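Local coordinates for protein light Chain (Clostridium botulinum, PDB 6BVD) that probably acts as a zinc endopeptidase, the protease light chain of the mosaic botulinum neurotoxin type HA, cleaving a neuronal SNARE protein of the host, at residues A[197-209]-A[363-377]. Sequence-based numbering, arbitrary orientation.
Sequences FSPEYATAFNDIS and KTRLGYLAENFGPFY
Ala-202 and Phe-376 form an antiparallel hydrogen-bonded pair, with Phe-376 N giving the shorter bond, 2.8 Å to Ala-202 O. Ala-204 and Phe-373 pair likewise, but the register slips by one between them: a beta bulge at Gly-374 and the cis-Pro-375. Beyond the pairing, water 3 bridges Asn-206 N and Glu-371 O.

Aromatic packing follows. On one face of the sheet, Phe-376 CE2 lies 3.7 Å from Ala-204 CB, while the Phe-373 ring turns its edge to Ala-204 O. On the other, Tyr-377 CD1 sits 3.5 Å from Tyr-201 CZ, over the rim of the Tyr-201 ring, the planes inclined at 39°. Phe-205, its CG wedged between backbone N and carbonyl carbon (chi1 57°), lays a ring face on the 364-365 peptide, Arg-365 N above its centre; Lys-363 CG meets the edge.

As for charge, Lys-363 NZ makes a salt bridge to Asp-207 OD2 at 2.9 Å, on the anti side and out of the carboxylate plane. Water 1 links Tyr-377 OH to Glu-200 OE1, which also hydrogen-bonds Tyr-79, and OE2 forms a salt bridge with Lys-88.

Strands 201-208 and 373-377 are neighbours inside an antiparallel sheet of the clostridial neurotoxin protease fold, and the chain leading into strand 373-377 carries Arg-365, which, in a salt bridge with Glu-353, touches the zinc ligand His-228.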
loop_
_atom_site.group_PDB
_atom_site.type_symbol
_atom_site.label_atom_id
_atom_site.label_comp_id
_atom_site.label_asym_id
_atom_site.label_seq_id
_atom_site.Cartn_x
_atom_site.Cartn_y
_atom_site.Cartn_z
ATOM N N PHE A 197 -7.837 14.153 -15.912
ATOM C CA PHE A 197 -7.253 12.813 -15.825
ATOM C C PHE A 197 -8.316 11.734 -15.652
ATOM O O PHE A 197 -9.256 11.846 -14.826
ATOM C CB PHE A 197 -6.249 12.728 -14.673
ATOM C CG PHE A 197 -5.409 11.483 -14.729
ATOM C CD1 PHE A 197 -4.442 11.358 -15.715
ATOM C CD2 PHE A 197 -5.620 10.436 -13.853
ATOM C CE1 PHE A 197 -3.682 10.198 -15.808
ATOM C CE2 PHE A 197 -4.844 9.274 -13.934
ATOM C CZ PHE A 197 -3.900 9.159 -14.905
ATOM N N SER A 198 -8.118 10.643 -16.389
ATOM C CA SER A 198 -9.095 9.579 -16.454
ATOM C C SER A 198 -8.358 8.238 -16.263
ATOM O O SER A 198 -7.898 7.652 -17.245
ATOM C CB SER A 198 -9.818 9.625 -17.807
ATOM O OG SER A 198 -10.907 8.738 -17.899
ATOM N N PRO A 199 -8.213 7.777 -14.998
ATOM C CA PRO A 199 -7.390 6.581 -14.707
ATOM C C PRO A 199 -7.967 5.244 -15.180
ATOM O O PRO A 199 -7.200 4.280 -15.353
ATOM C CB PRO A 199 -7.289 6.589 -13.172
ATOM C CG PRO A 199 -8.539 7.272 -12.733
ATOM C CD PRO A 199 -8.788 8.367 -13.768
ATOM N N GLU A 200 -9.277 5.157 -15.351
ATOM C CA GLU A 200 -9.922 3.899 -15.707
ATOM C C GLU A 200 -10.012 3.589 -17.206
ATOM O O GLU A 200 -10.477 2.518 -17.563
ATOM C CB GLU A 200 -11.340 3.873 -15.141
ATOM C CG GLU A 200 -11.377 3.912 -13.608
ATOM C CD GLU A 200 -12.764 3.677 -13.067
ATOM O OE1 GLU A 200 -13.618 4.584 -13.163
ATOM O OE2 GLU A 200 -13.017 2.573 -12.570
ATOM N N TYR A 201 -9.601 4.514 -18.062
ATOM C CA TYR A 201 -9.648 4.293 -19.526
ATOM C C TYR A 201 -8.242 4.464 -20.089
ATOM O O TYR A 201 -7.592 5.479 -19.859
ATOM C CB TYR A 201 -10.661 5.232 -20.198
ATOM C CG TYR A 201 -12.096 4.906 -19.795
ATOM C CD1 TYR A 201 -12.870 4.008 -20.538
ATOM C CD2 TYR A 201 -12.647 5.435 -18.633
ATOM C CE1 TYR A 201 -14.161 3.679 -20.158
ATOM C CE2 TYR A 201 -13.936 5.113 -18.240
ATOM C CZ TYR A 201 -14.688 4.242 -19.005
ATOM O OH TYR A 201 -15.967 3.932 -18.596
ATOM N N ALA A 202 -7.756 3.450 -20.796
ATOM C CA ALA A 202 -6.350 3.372 -21.138
ATOM C C ALA A 202 -6.173 2.820 -22.539
ATOM O O ALA A 202 -7.085 2.211 -23.085
ATOM C CB ALA A 202 -5.628 2.494 -20.151
ATOM N N THR A 203 -4.994 3.036 -23.109
ATOM C CA THR A 203 -4.665 2.406 -24.368
ATOM C C THR A 203 -3.522 1.426 -24.113
ATOM O O THR A 203 -2.904 1.452 -23.050
ATOM C CB THR A 203 -4.270 3.436 -25.452
ATOM O OG1 THR A 203 -3.189 4.258 -24.975
ATOM C CG2 THR A 203 -5.460 4.327 -25.807
ATOM N N ALA A 204 -3.272 0.570 -25.094
ATOM C CA ALA A 204 -2.168 -0.391 -25.077
ATOM C C ALA A 204 -1.161 -0.034 -26.169
ATOM O O ALA A 204 -1.474 0.745 -27.084
ATOM C CB ALA A 204 -2.693 -1.809 -25.294
ATOM N N PHE A 205 0.048 -0.587 -26.073
ATOM C CA PHE A 205 1.058 -0.376 -27.107
ATOM C C PHE A 205 1.571 -1.732 -27.590
ATOM O O PHE A 205 1.328 -2.733 -26.929
ATOM C CB PHE A 205 2.203 0.484 -26.573
ATOM C CG PHE A 205 2.868 -0.081 -25.333
ATOM C CD1 PHE A 205 3.972 -0.930 -25.438
ATOM C CD2 PHE A 205 2.383 0.229 -24.077
ATOM C CE1 PHE A 205 4.573 -1.449 -24.298
ATOM C CE2 PHE A 205 2.976 -0.307 -22.931
ATOM C CZ PHE A 205 4.074 -1.130 -23.050
ATOM N N ASN A 206 2.312 -1.764 -28.700
ATOM C CA ASN A 206 2.818 -3.026 -29.241
ATOM C C ASN A 206 4.322 -3.173 -29.012
ATOM O O ASN A 206 5.058 -2.193 -28.988
ATOM C CB ASN A 206 2.498 -3.128 -30.745
ATOM C CG ASN A 206 2.911 -4.461 -31.344
ATOM O OD1 ASN A 206 3.983 -4.583 -31.942
ATOM N ND2 ASN A 206 2.059 -5.466 -31.191
ATOM N N ASP A 207 4.777 -4.411 -28.839
ATOM C CA ASP A 207 6.199 -4.694 -28.750
ATOM C C ASP A 207 6.451 -6.136 -29.169
ATOM O O ASP A 207 5.609 -7.008 -28.973
ATOM C CB ASP A 207 6.759 -4.475 -27.343
ATOM C CG ASP A 207 8.280 -4.635 -27.300
ATOM O OD1 ASP A 207 8.941 -4.311 -28.314
ATOM O OD2 ASP A 207 8.819 -5.150 -26.289
ATOM N N ILE A 208 7.616 -6.359 -29.760
ATOM C CA ILE A 208 7.982 -7.659 -30.296
ATOM C C ILE A 208 9.015 -8.277 -29.361
ATOM O O ILE A 208 10.064 -7.684 -29.128
ATOM C CB ILE A 208 8.550 -7.516 -31.731
ATOM C CG1 ILE A 208 7.509 -6.872 -32.657
ATOM C CG2 ILE A 208 9.030 -8.851 -32.287
ATOM C CD1 ILE A 208 8.017 -5.654 -33.426
ATOM N N SER A 209 8.737 -9.461 -28.832
ATOM C CA SER A 209 9.674 -10.089 -27.913
ATOM C C SER A 209 10.941 -10.522 -28.665
ATOM O O SER A 209 10.868 -11.056 -29.775
ATOM C CB SER A 209 9.013 -11.278 -27.221
ATOM O OG SER A 209 9.354 -12.477 -27.879
ATOM N N LYS A 363 6.569 -1.396 -18.066
ATOM C CA LYS A 363 6.847 -1.399 -19.509
ATOM C C LYS A 363 6.112 -0.241 -20.141
ATOM O O LYS A 363 4.959 0.006 -19.804
ATOM C CB LYS A 363 6.419 -2.713 -20.172
ATOM C CG LYS A 363 7.019 -2.886 -21.597
ATOM C CD LYS A 363 6.515 -4.170 -22.284
ATOM C CE LYS A 363 7.258 -4.480 -23.599
ATOM N NZ LYS A 363 8.758 -4.682 -23.440
ATOM N N THR A 364 6.767 0.459 -21.066
ATOM C CA THR A 364 6.100 1.515 -21.795
ATOM C C THR A 364 6.416 1.425 -23.277
ATOM O O THR A 364 7.250 0.590 -23.743
ATOM C CB THR A 364 6.468 2.904 -21.210
ATOM O OG1 THR A 364 5.481 3.863 -21.583
ATOM C CG2 THR A 364 7.826 3.355 -21.646
ATOM N N ARG A 365 5.698 2.254 -24.010
ATOM C CA ARG A 365 5.767 2.345 -25.455
ATOM C C ARG A 365 7.157 2.723 -25.939
ATOM O O ARG A 365 7.950 3.335 -25.227
ATOM C CB ARG A 365 4.735 3.390 -25.944
ATOM C CG ARG A 365 4.980 4.719 -25.307
ATOM C CD ARG A 365 3.937 5.803 -25.681
ATOM N NE ARG A 365 4.016 6.948 -24.773
ATOM C CZ ARG A 365 3.324 8.089 -24.927
ATOM N NH1 ARG A 365 2.510 8.243 -25.971
ATOM N NH2 ARG A 365 3.441 9.089 -24.040
ATOM N N LEU A 366 7.429 2.425 -27.202
ATOM C CA LEU A 366 8.741 2.672 -27.778
ATOM C C LEU A 366 9.120 4.131 -27.903
ATOM O O LEU A 366 10.308 4.461 -27.962
ATOM C CB LEU A 366 8.817 2.003 -29.164
ATOM C CG LEU A 366 9.081 0.497 -29.061
ATOM C CD1 LEU A 366 9.062 -0.188 -30.427
ATOM C CD2 LEU A 366 10.418 0.249 -28.375
ATOM N N GLY A 367 8.121 5.012 -27.952
ATOM C CA GLY A 367 8.345 6.443 -28.057
ATOM C C GLY A 367 7.002 7.157 -28.093
ATOM O O GLY A 367 5.959 6.502 -28.218
ATOM N N TYR A 368 7.012 8.484 -28.016
ATOM C CA TYR A 368 5.765 9.244 -28.012
ATOM C C TYR A 368 4.870 8.986 -29.232
ATOM O O TYR A 368 3.647 8.959 -29.119
ATOM C CB TYR A 368 6.052 10.748 -27.930
ATOM C CG TYR A 368 4.762 11.524 -27.827
ATOM C CD1 TYR A 368 4.107 11.643 -26.596
ATOM C CD2 TYR A 368 4.178 12.107 -28.949
ATOM C CE1 TYR A 368 2.906 12.332 -26.494
ATOM C CE2 TYR A 368 2.976 12.781 -28.860
ATOM C CZ TYR A 368 2.348 12.893 -27.616
ATOM O OH TYR A 368 1.161 13.575 -27.505
ATOM N N LEU A 369 5.482 8.776 -30.396
ATOM C CA LEU A 369 4.735 8.607 -31.630
ATOM C C LEU A 369 4.254 7.187 -31.858
ATOM O O LEU A 369 3.752 6.873 -32.954
ATOM C CB LEU A 369 5.589 9.038 -32.829
ATOM C CG LEU A 369 5.858 10.547 -32.891
ATOM C CD1 LEU A 369 6.879 10.912 -33.974
ATOM C CD2 LEU A 369 4.543 11.354 -33.062
ATOM N N ALA A 370 4.417 6.326 -30.851
ATOM C CA ALA A 370 3.981 4.930 -30.978
ATOM C C ALA A 370 2.466 4.846 -31.157
ATOM O O ALA A 370 1.713 5.686 -30.639
ATOM C CB ALA A 370 4.417 4.103 -29.755
ATOM N N GLU A 371 2.019 3.803 -31.862
ATOM C CA GLU A 371 0.597 3.634 -32.118
ATOM C C GLU A 371 -0.110 3.280 -30.812
ATOM O O GLU A 371 0.409 2.498 -30.000
ATOM C CB GLU A 371 0.357 2.545 -33.182
ATOM C CG GLU A 371 -1.083 2.476 -33.693
ATOM C CD GLU A 371 -1.276 1.442 -34.825
ATOM O OE1 GLU A 371 -0.266 0.878 -35.305
ATOM O OE2 GLU A 371 -2.438 1.227 -35.245
ATOM N N ASN A 372 -1.282 3.872 -30.604
ATOM C CA ASN A 372 -2.146 3.518 -29.477
ATOM C C ASN A 372 -3.146 2.471 -29.912
ATOM O O ASN A 372 -3.641 2.533 -31.038
ATOM C CB ASN A 372 -2.889 4.752 -28.931
ATOM C CG ASN A 372 -1.946 5.801 -28.387
ATOM O OD1 ASN A 372 -0.940 5.482 -27.759
ATOM N ND2 ASN A 372 -2.253 7.064 -28.649
ATOM N N PHE A 373 -3.412 1.489 -29.049
ATOM C CA PHE A 373 -4.407 0.458 -29.353
ATOM C C PHE A 373 -5.528 0.397 -28.315
ATOM O O PHE A 373 -5.313 0.639 -27.121
ATOM C CB PHE A 373 -3.750 -0.926 -29.476
ATOM C CG PHE A 373 -2.759 -1.031 -30.604
ATOM C CD1 PHE A 373 -3.159 -1.453 -31.861
ATOM C CD2 PHE A 373 -1.436 -0.670 -30.414
ATOM C CE1 PHE A 373 -2.245 -1.548 -32.907
ATOM C CE2 PHE A 373 -0.516 -0.756 -31.442
ATOM C CZ PHE A 373 -0.919 -1.199 -32.702
ATOM N N GLY A 374 -6.733 0.077 -28.774
ATOM C CA GLY A 374 -7.851 -0.060 -27.868
ATOM C C GLY A 374 -8.983 0.843 -28.312
ATOM O O GLY A 374 -9.308 0.887 -29.492
ATOM N N PRO A 375 -9.561 1.602 -27.376
ATOM C CA PRO A 375 -9.138 1.693 -25.976
ATOM C C PRO A 375 -9.781 0.663 -25.045
ATOM O O PRO A 375 -10.684 -0.082 -25.444
ATOM C CB PRO A 375 -9.570 3.111 -25.589
ATOM C CG PRO A 375 -10.830 3.313 -26.320
ATOM C CD PRO A 375 -10.613 2.596 -27.684
ATOM N N PHE A 376 -9.299 0.650 -23.799
ATOM C CA PHE A 376 -9.698 -0.319 -22.786
ATOM C C PHE A 376 -10.268 0.314 -21.517
ATOM O O PHE A 376 -9.836 1.377 -21.102
ATOM C CB PHE A 376 -8.497 -1.192 -22.394
ATOM C CG PHE A 376 -7.937 -1.995 -23.543
ATOM C CD1 PHE A 376 -8.467 -3.235 -23.856
ATOM C CD2 PHE A 376 -6.897 -1.511 -24.306
ATOM C CE1 PHE A 376 -7.973 -3.991 -24.956
ATOM C CE2 PHE A 376 -6.400 -2.261 -25.401
ATOM C CZ PHE A 376 -6.937 -3.494 -25.703
ATOM N N TYR A 377 -11.241 -0.359 -20.921
ATOM C CA TYR A 377 -11.670 -0.037 -19.561
ATOM C C TYR A 377 -10.903 -0.930 -18.575
ATOM O O TYR A 377 -10.716 -2.128 -18.846
ATOM C CB TYR A 377 -13.162 -0.247 -19.446
ATOM C CG TYR A 377 -13.775 -0.018 -18.084
ATOM C CD1 TYR A 377 -13.680 1.217 -17.454
ATOM C CD2 TYR A 377 -14.512 -1.019 -17.464
ATOM C CE1 TYR A 377 -14.287 1.434 -16.221
ATOM C CE2 TYR A 377 -15.110 -0.811 -16.224
ATOM C CZ TYR A 377 -14.990 0.415 -15.613
ATOM O OH TYR A 377 -15.590 0.619 -14.396
HETATM O O HOH W 1 -16.060 2.943 -13.193
HETATM O O HOH W 2 5.299 0.833 -28.645
HETATM O O HOH W 3 2.673 0.752 -30.133
#